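Local atomic coordinates of dephospho-CoA kinase (Mycobacterium paratuberculosis, PDB entry 6N39), a protein that probably catalyses the last step of coenzyme A biosynthesis, the ATP-dependent phosphorylation of the 3'-hydroxyl group of dephospho-coenzyme A. Residues P226-Q231 against D268-Q273; T256-D261 against L356-L361; S311-Y316 against G350-L355. All coordinates share one frame; numbering follows the deposited sequence.

Contact 1: P226-Q231 against D268-Q273; sequences PEWPAQ and DVIDIQ
Trp228, on helix 228-243, turns the N-H edge of its indole to Asp268, just ahead of strand 270-276. NE1 of Trp228 donates to OD1 of Asp268 at 3.1 Å, and the N-H...O angle of 147° makes the bond bent. OD1 lies near the ring plane, yet the N-H reaches it from above the carboxylate, whose plane stands 75° from that of the indole. The tighter part is mostly apolar. Ile270 is buried, and its extended chain carries CD1 to 3.7 Å from OE1 and 3.8 Å from CB of Gln231, and to 4.1 Å from CD1 of Trp228, packing the first turn of the helix against the start of the strand. The polar side is looser: Asp268 is only partly buried, and a water sits 3.2 Å from its OD2 while taking a weak bond from Trp228 NE1 at 3.3 Å. Arg337 draws this side together, with a salt bridge to Asp268 OD1 and a hydrogen bond to Gln231 OE1. Within the UPF0157 region, helix and sheet are thus joined by an apolar centre with a polar flank. Because OD1 takes both the indole N-H and the guanidinium of Arg337, a single carboxylate oxygen links the helix to the residues leading into the strand.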
# COMPACT_ATOMS: atom_id res chain seq x y z
N PRO A 226 -12.72 -12.68 -0.66
CA PRO A 226 -12.62 -12.54 0.81
C PRO A 226 -11.45 -11.69 1.25
O PRO A 226 -11.45 -11.22 2.39
CB PRO A 226 -12.47 -13.98 1.30
CG PRO A 226 -12.92 -14.85 0.15
CD PRO A 226 -12.58 -14.08 -1.09
N GLU A 227 -10.46 -11.47 0.38
CA GLU A 227 -9.30 -10.66 0.71
C GLU A 227 -9.47 -9.17 0.41
O GLU A 227 -8.56 -8.40 0.73
CB GLU A 227 -8.08 -11.16 -0.04
CG GLU A 227 -7.46 -12.41 0.51
CD GLU A 227 -6.20 -12.75 -0.25
OE1 GLU A 227 -6.22 -13.70 -1.06
OE2 GLU A 227 -5.20 -12.02 -0.07
N TRP A 228 -10.57 -8.75 -0.21
CA TRP A 228 -10.72 -7.32 -0.49
C TRP A 228 -10.65 -6.44 0.76
O TRP A 228 -10.06 -5.35 0.67
CB TRP A 228 -12.03 -7.03 -1.23
CG TRP A 228 -12.01 -7.34 -2.69
CD1 TRP A 228 -10.91 -7.43 -3.50
CD2 TRP A 228 -13.14 -7.62 -3.52
NE1 TRP A 228 -11.30 -7.76 -4.78
CE2 TRP A 228 -12.66 -7.87 -4.82
CE3 TRP A 228 -14.52 -7.68 -3.28
CZ2 TRP A 228 -13.51 -8.19 -5.89
CZ3 TRP A 228 -15.37 -7.98 -4.34
CH2 TRP A 228 -14.85 -8.25 -5.63
N PRO A 229 -11.24 -6.79 1.90
CA PRO A 229 -11.11 -5.89 3.06
C PRO A 229 -9.66 -5.66 3.48
O PRO A 229 -9.29 -4.51 3.75
CB PRO A 229 -11.94 -6.59 4.15
CG PRO A 229 -12.93 -7.45 3.39
CD PRO A 229 -12.16 -7.92 2.18
N ALA A 230 -8.83 -6.71 3.53
CA ALA A 230 -7.43 -6.54 3.91
C ALA A 230 -6.66 -5.72 2.87
O ALA A 230 -5.86 -4.83 3.23
CB ALA A 230 -6.76 -7.91 4.11
N GLN A 231 -6.90 -5.99 1.58
CA GLN A 231 -6.25 -5.18 0.54
C GLN A 231 -6.65 -3.71 0.68
O GLN A 231 -5.81 -2.80 0.56
CB GLN A 231 -6.61 -5.71 -0.86
CG GLN A 231 -6.12 -7.16 -1.11
CD GLN A 231 -6.67 -7.77 -2.42
OE1 GLN A 231 -7.40 -7.12 -3.17
NE2 GLN A 231 -6.31 -9.01 -2.68
N ASP A 268 -13.22 -6.48 -10.50
CA ASP A 268 -12.14 -6.60 -9.51
C ASP A 268 -11.24 -5.36 -9.55
O ASP A 268 -10.08 -5.37 -9.96
CB ASP A 268 -11.33 -7.88 -9.73
CG ASP A 268 -10.46 -8.25 -8.50
OD1 ASP A 268 -10.17 -7.36 -7.67
OD2 ASP A 268 -10.06 -9.42 -8.37
N VAL A 269 -11.80 -4.26 -9.07
CA VAL A 269 -11.06 -3.03 -8.88
C VAL A 269 -11.54 -2.41 -7.58
O VAL A 269 -12.75 -2.36 -7.32
CB VAL A 269 -11.22 -2.07 -10.09
CG1 VAL A 269 -12.68 -1.93 -10.45
CG2 VAL A 269 -10.58 -0.71 -9.79
N ILE A 270 -10.61 -1.99 -6.74
CA ILE A 270 -10.96 -1.44 -5.43
C ILE A 270 -11.12 0.07 -5.56
O ILE A 270 -10.21 0.76 -6.04
CB ILE A 270 -9.89 -1.81 -4.39
CG1 ILE A 270 -9.98 -3.31 -4.09
CG2 ILE A 270 -10.06 -0.97 -3.11
CD1 ILE A 270 -8.99 -3.80 -3.05
N ASP A 271 -12.26 0.61 -5.13
CA ASP A 271 -12.47 2.05 -5.14
C ASP A 271 -12.24 2.63 -3.75
O ASP A 271 -12.78 2.11 -2.76
CB ASP A 271 -13.88 2.42 -5.61
CG ASP A 271 -14.09 2.09 -7.07
OD1 ASP A 271 -14.40 0.92 -7.36
OD2 ASP A 271 -13.94 3.00 -7.90
N ILE A 272 -11.49 3.74 -3.71
CA ILE A 272 -11.20 4.49 -2.49
C ILE A 272 -11.59 5.94 -2.72
O ILE A 272 -11.35 6.48 -3.80
CB ILE A 272 -9.70 4.43 -2.15
CG1 ILE A 272 -9.19 2.99 -2.09
CG2 ILE A 272 -9.45 5.19 -0.84
CD1 ILE A 272 -9.85 2.14 -0.96
N GLN A 273 -12.14 6.60 -1.71
CA GLN A 273 -12.35 8.04 -1.78
C GLN A 273 -11.49 8.73 -0.73
O GLN A 273 -11.56 8.40 0.45
CB GLN A 273 -13.83 8.40 -1.56
CG GLN A 273 -14.05 9.91 -1.60
CD GLN A 273 -15.51 10.29 -1.48
OE1 GLN A 273 -16.17 10.58 -2.49
NE2 GLN A 273 -16.04 10.29 -0.25
O HOH W 1 -8.59 -9.55 -5.49

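Contact 2: T256-D261 against L356-L361; sequences TALPGD and LFVDWL
Leu258 pushes its isobutyl group against one side of helix 349-363, where Val358 and Leu361 receive it. No hydrogen bond crosses the contact, and the evidence for packing is a set of van der Waals contacts, mostly of methyl groups. In Leu258 the first torsion of -58° sets CG beside the backbone N, and the second, 178°, stretches the chain out to CD1. The two branches then have different tasks. CD2 takes the place between the helix residues, 3.9 Å from CB of Leu361 and 3.8 Å from the carbonyl O of Val358, an oxygen that also accepts a hydrogen bond from OG1 of Thr362. CD1 goes to the outer end of Leu361, 4.2 Å from its CD1, as the two leucines pass at a slant. Leu361 itself is extended, with CG beside its own N (chi1 -75°), and its methyls also lie over aromatic rings of its own helix: CD1 is 3.5 Å above the ring plane of Phe357, and CD2 is 3.6 Å above that of Trp360, each offset toward the rim. In Val358, CG2 rests 4.2 Å from CB of Ala257, while CG1 meets both the carbonyl O of Ala257 and, at 4.3 Å, CD2 of Leu258. The distances are ordinary, with no sign of compression. The loop residues follow strand 249-253, and Thr256 OG1 is hydrogen-bonded to His252 in that strand. Leu258 also touches Phe264, further along the same loop. Leu361 also touches Ala367 and Tyr371 of helix 365-382, and Trp360, whose CB points away from the loop, meets Ala404 and Trp407 of helix 386-411; the loop thus packs on a helix in contact with two others.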
# COMPACT_ATOMS: atom_id res chain seq x y z
N THR A 256 -16.73 -3.25 -4.09
CA THR A 256 -15.88 -4.12 -3.28
C THR A 256 -15.96 -3.81 -1.80
O THR A 256 -15.44 -4.60 -1.00
CB THR A 256 -14.40 -4.08 -3.73
OG1 THR A 256 -13.84 -2.79 -3.47
CG2 THR A 256 -14.24 -4.42 -5.22
N ALA A 257 -16.63 -2.72 -1.40
CA ALA A 257 -16.80 -2.39 0.01
C ALA A 257 -18.06 -2.99 0.63
O ALA A 257 -18.26 -2.86 1.84
CB ALA A 257 -16.83 -0.87 0.21
N LEU A 258 -18.92 -3.63 -0.15
CA LEU A 258 -20.11 -4.24 0.43
C LEU A 258 -19.75 -5.49 1.21
O LEU A 258 -18.75 -6.16 0.91
CB LEU A 258 -21.11 -4.58 -0.67
CG LEU A 258 -21.56 -3.38 -1.51
CD1 LEU A 258 -22.51 -3.82 -2.60
CD2 LEU A 258 -22.20 -2.33 -0.62
N PRO A 259 -20.53 -5.84 2.24
CA PRO A 259 -20.31 -7.10 2.95
C PRO A 259 -20.30 -8.28 1.99
O PRO A 259 -21.13 -8.37 1.07
CB PRO A 259 -21.50 -7.18 3.92
CG PRO A 259 -21.88 -5.78 4.15
CD PRO A 259 -21.61 -5.05 2.86
N GLY A 260 -19.34 -9.18 2.20
CA GLY A 260 -19.17 -10.35 1.36
C GLY A 260 -20.42 -11.19 1.22
O GLY A 260 -20.93 -11.73 2.20
N ASP A 261 -20.92 -11.29 -0.01
CA ASP A 261 -22.08 -12.12 -0.34
C ASP A 261 -21.72 -12.93 -1.57
O ASP A 261 -21.56 -12.35 -2.66
CB ASP A 261 -23.31 -11.24 -0.58
CG ASP A 261 -24.55 -12.04 -0.93
OD1 ASP A 261 -24.48 -13.29 -1.03
OD2 ASP A 261 -25.62 -11.42 -1.10
N LEU A 356 -22.70 7.27 0.92
CA LEU A 356 -24.09 6.86 1.08
C LEU A 356 -24.38 5.56 0.32
O LEU A 356 -25.12 4.71 0.80
CB LEU A 356 -25.02 7.97 0.59
CG LEU A 356 -26.51 7.62 0.46
CD1 LEU A 356 -27.09 7.16 1.81
CD2 LEU A 356 -27.36 8.80 -0.10
N PHE A 357 -23.83 5.43 -0.89
CA PHE A 357 -24.14 4.28 -1.75
C PHE A 357 -23.79 2.98 -1.06
O PHE A 357 -24.58 2.02 -1.06
CB PHE A 357 -23.37 4.46 -3.07
CG PHE A 357 -23.71 3.47 -4.16
CD1 PHE A 357 -24.91 3.53 -4.84
CD2 PHE A 357 -22.78 2.51 -4.53
CE1 PHE A 357 -25.20 2.63 -5.86
CE2 PHE A 357 -23.05 1.62 -5.56
CZ PHE A 357 -24.27 1.68 -6.22
N VAL A 358 -22.62 2.94 -0.40
CA VAL A 358 -22.23 1.76 0.37
C VAL A 358 -23.22 1.50 1.50
O VAL A 358 -23.69 0.36 1.68
CB VAL A 358 -20.80 1.91 0.91
CG1 VAL A 358 -20.45 0.72 1.78
CG2 VAL A 358 -19.82 2.05 -0.24
N ASP A 359 -23.52 2.53 2.31
CA ASP A 359 -24.40 2.26 3.45
C ASP A 359 -25.80 1.83 3.00
O ASP A 359 -26.42 0.92 3.58
CB ASP A 359 -24.48 3.49 4.36
CG ASP A 359 -23.23 3.68 5.18
OD1 ASP A 359 -22.53 2.67 5.39
OD2 ASP A 359 -22.93 4.81 5.61
N TRP A 360 -26.31 2.48 1.95
CA TRP A 360 -27.63 2.18 1.42
C TRP A 360 -27.69 0.74 0.92
O TRP A 360 -28.55 -0.03 1.36
CB TRP A 360 -27.95 3.18 0.29
CG TRP A 360 -29.20 2.88 -0.47
CD1 TRP A 360 -30.46 2.77 0.03
CD2 TRP A 360 -29.30 2.66 -1.88
NE1 TRP A 360 -31.35 2.49 -0.98
CE2 TRP A 360 -30.67 2.42 -2.16
CE3 TRP A 360 -28.38 2.64 -2.93
CZ2 TRP A 360 -31.13 2.16 -3.45
CZ3 TRP A 360 -28.84 2.39 -4.22
CH2 TRP A 360 -30.21 2.15 -4.46
N LEU A 361 -26.77 0.34 0.04
CA LEU A 361 -26.79 -1.03 -0.46
C LEU A 361 -26.55 -2.04 0.65
O LEU A 361 -27.11 -3.15 0.61
CB LEU A 361 -25.77 -1.20 -1.59
CG LEU A 361 -26.15 -0.57 -2.94
CD1 LEU A 361 -25.16 -0.95 -4.03
CD2 LEU A 361 -27.57 -0.95 -3.35

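Contact 3: S311-Y316 against G350-L355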
# COMPACT_ATOMS: atom_id res chain seq x y z
N SER A 311 -26.92 16.73 -0.29
CA SER A 311 -25.83 16.63 0.68
C SER A 311 -26.42 16.70 2.08
O SER A 311 -27.48 17.31 2.28
CB SER A 311 -24.82 17.76 0.52
OG SER A 311 -23.75 17.61 1.44
N THR A 312 -25.73 16.08 3.05
CA THR A 312 -26.09 16.34 4.44
C THR A 312 -25.47 17.62 4.97
O THR A 312 -25.72 17.99 6.12
CB THR A 312 -25.71 15.16 5.37
OG1 THR A 312 -24.28 14.97 5.40
CG2 THR A 312 -26.38 13.86 4.91
N VAL A 313 -24.64 18.29 4.17
CA VAL A 313 -24.10 19.60 4.52
C VAL A 313 -24.99 20.65 3.86
O VAL A 313 -25.14 20.66 2.64
CB VAL A 313 -22.64 19.73 4.09
CG1 VAL A 313 -22.13 21.15 4.36
CG2 VAL A 313 -21.79 18.72 4.83
N GLU A 314 -25.58 21.53 4.67
CA GLU A 314 -26.74 22.29 4.22
C GLU A 314 -26.43 23.15 3.00
O GLU A 314 -27.23 23.20 2.06
CB GLU A 314 -27.28 23.17 5.36
CG GLU A 314 -28.49 23.99 4.96
CD GLU A 314 -29.59 23.14 4.34
OE1 GLU A 314 -29.98 23.42 3.18
OE2 GLU A 314 -30.04 22.19 5.00
N ARG A 315 -25.28 23.83 2.98
CA ARG A 315 -25.00 24.76 1.89
C ARG A 315 -24.76 24.06 0.56
O ARG A 315 -24.68 24.73 -0.47
CB ARG A 315 -23.79 25.63 2.24
CG ARG A 315 -22.49 24.86 2.47
CD ARG A 315 -21.41 25.82 2.97
NE ARG A 315 -20.11 25.17 3.09
CZ ARG A 315 -19.72 24.46 4.14
NH1 ARG A 315 -20.54 24.31 5.17
NH2 ARG A 315 -18.52 23.90 4.16
N TYR A 316 -24.63 22.74 0.54
CA TYR A 316 -24.50 22.04 -0.73
C TYR A 316 -25.73 21.22 -1.09
O TYR A 316 -25.73 20.54 -2.11
CB TYR A 316 -23.26 21.13 -0.72
CG TYR A 316 -21.98 21.85 -0.36
CD1 TYR A 316 -21.48 22.88 -1.16
CD2 TYR A 316 -21.27 21.52 0.80
CE1 TYR A 316 -20.30 23.54 -0.83
CE2 TYR A 316 -20.09 22.18 1.14
CZ TYR A 316 -19.62 23.19 0.32
OH TYR A 316 -18.46 23.85 0.65
N GLY A 350 -20.98 14.52 -4.85
CA GLY A 350 -20.31 13.27 -5.18
C GLY A 350 -19.59 12.65 -3.99
O GLY A 350 -19.59 11.42 -3.81
N GLN A 351 -18.97 13.50 -3.16
CA GLN A 351 -18.34 13.05 -1.91
C GLN A 351 -19.34 12.39 -0.98
O GLN A 351 -19.04 11.37 -0.34
CB GLN A 351 -17.67 14.26 -1.24
CG GLN A 351 -16.78 13.96 -0.03
CD GLN A 351 -17.56 13.96 1.28
OE1 GLN A 351 -18.62 14.59 1.39
NE2 GLN A 351 -17.04 13.26 2.29
N GLN A 352 -20.54 12.95 -0.87
CA GLN A 352 -21.54 12.37 0.03
C GLN A 352 -22.09 11.07 -0.55
O GLN A 352 -22.22 10.07 0.17
CB GLN A 352 -22.65 13.38 0.26
CG GLN A 352 -22.14 14.68 0.88
CD GLN A 352 -22.21 14.63 2.38
OE1 GLN A 352 -23.30 14.51 2.94
NE2 GLN A 352 -21.05 14.69 3.05
N PHE A 353 -22.38 11.07 -1.85
CA PHE A 353 -23.01 9.91 -2.48
C PHE A 353 -22.10 8.69 -2.45
O PHE A 353 -22.59 7.56 -2.30
CB PHE A 353 -23.39 10.25 -3.93
CG PHE A 353 -24.15 9.15 -4.61
CD1 PHE A 353 -25.26 8.57 -3.97
CD2 PHE A 353 -23.77 8.70 -5.87
CE1 PHE A 353 -25.97 7.55 -4.58
CE2 PHE A 353 -24.49 7.69 -6.49
CZ PHE A 353 -25.59 7.10 -5.85
N ALA A 354 -20.78 8.87 -2.60
CA ALA A 354 -19.89 7.70 -2.57
C ALA A 354 -19.98 6.95 -1.24
O ALA A 354 -19.92 5.71 -1.21
CB ALA A 354 -18.44 8.12 -2.85
N LEU A 355 -20.13 7.68 -0.14
CA LEU A 355 -20.29 7.05 1.18
C LEU A 355 -21.71 6.48 1.36
O LEU A 355 -21.90 5.35 1.87
CB LEU A 355 -19.97 8.08 2.27
CG LEU A 355 -18.56 8.72 2.22
CD1 LEU A 355 -18.42 9.83 3.25
CD2 LEU A 355 -17.45 7.68 2.45
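Gln352 reaches from helix 349-363 to the loop at Ser311 and Thr312, and its amide oxygen carries both hydrogen bonds of the contact. Its CB points at the loop without coming close. CG is the first atom to arrive, 3.4 Å from OG of Ser311. There the chain bends (chi2 -92°), which swings the amide alongside the loop backbone, and CD comes to 3.5 Å from the same serine OG. At the tip, OE1 is gripped by two donors of one residue. The hydroxyl OG1 of Thr312 gives its proton to OE1 at 2.7 Å, in the carbonyl plane and on a lone pair. The backbone N of Thr312 donates at 2.9 Å with an N-H...O angle of 160°, but from 38° above that plane. Since this N-H can only donate, it identifies OE1 as the oxygen. The other branch, NE2, turns back to the helix and donates to OE1 of Gln351 at 2.9 Å, nearly in both amide planes, in agreement with that assignment. Held at both ends, the amide is probably well fixed against rotation. Ser311 shapes the receiving loop: its OG accepts from the backbone N of Val313 at 3.0 Å, an ST turn, and is also hydrogen-bonded to the carbonyl of Gly347. Trp405 of helix 386-411 and the C-terminal Pro415 touch the side chains of both Thr312 and Gln352, while Gln351 ties the helix to Thr275 of strand 270-276 through its NE2. The contact therefore fastens the long loop between helix 286-291 and strand 328-331 to a helix that lies between the mixed sheet and the C-terminal helix.

All three contacts fall in the C-terminal UPF0157 region, which is involved in the proper folding of the enzyme. Along the chain, contact 1 opens at 226-231, and contact 2 opens at 256-261 before 268-273 closes the first loop, so these two cross. Contact 3 then opens at 311-316 and closes at 350-355, immediately ahead of 356-361, which closes contact 2; its whole span lies within that of contact 2. Thr256 packs against Trp228 and Val269, joining contacts 1 and 2, while Gln273 probably hydrogen-bonds to the carbonyl of Gln351, joining contacts 1 and 3. Helix 228-243, strand 270-276, helix 349-363 and two loops are thereby linked.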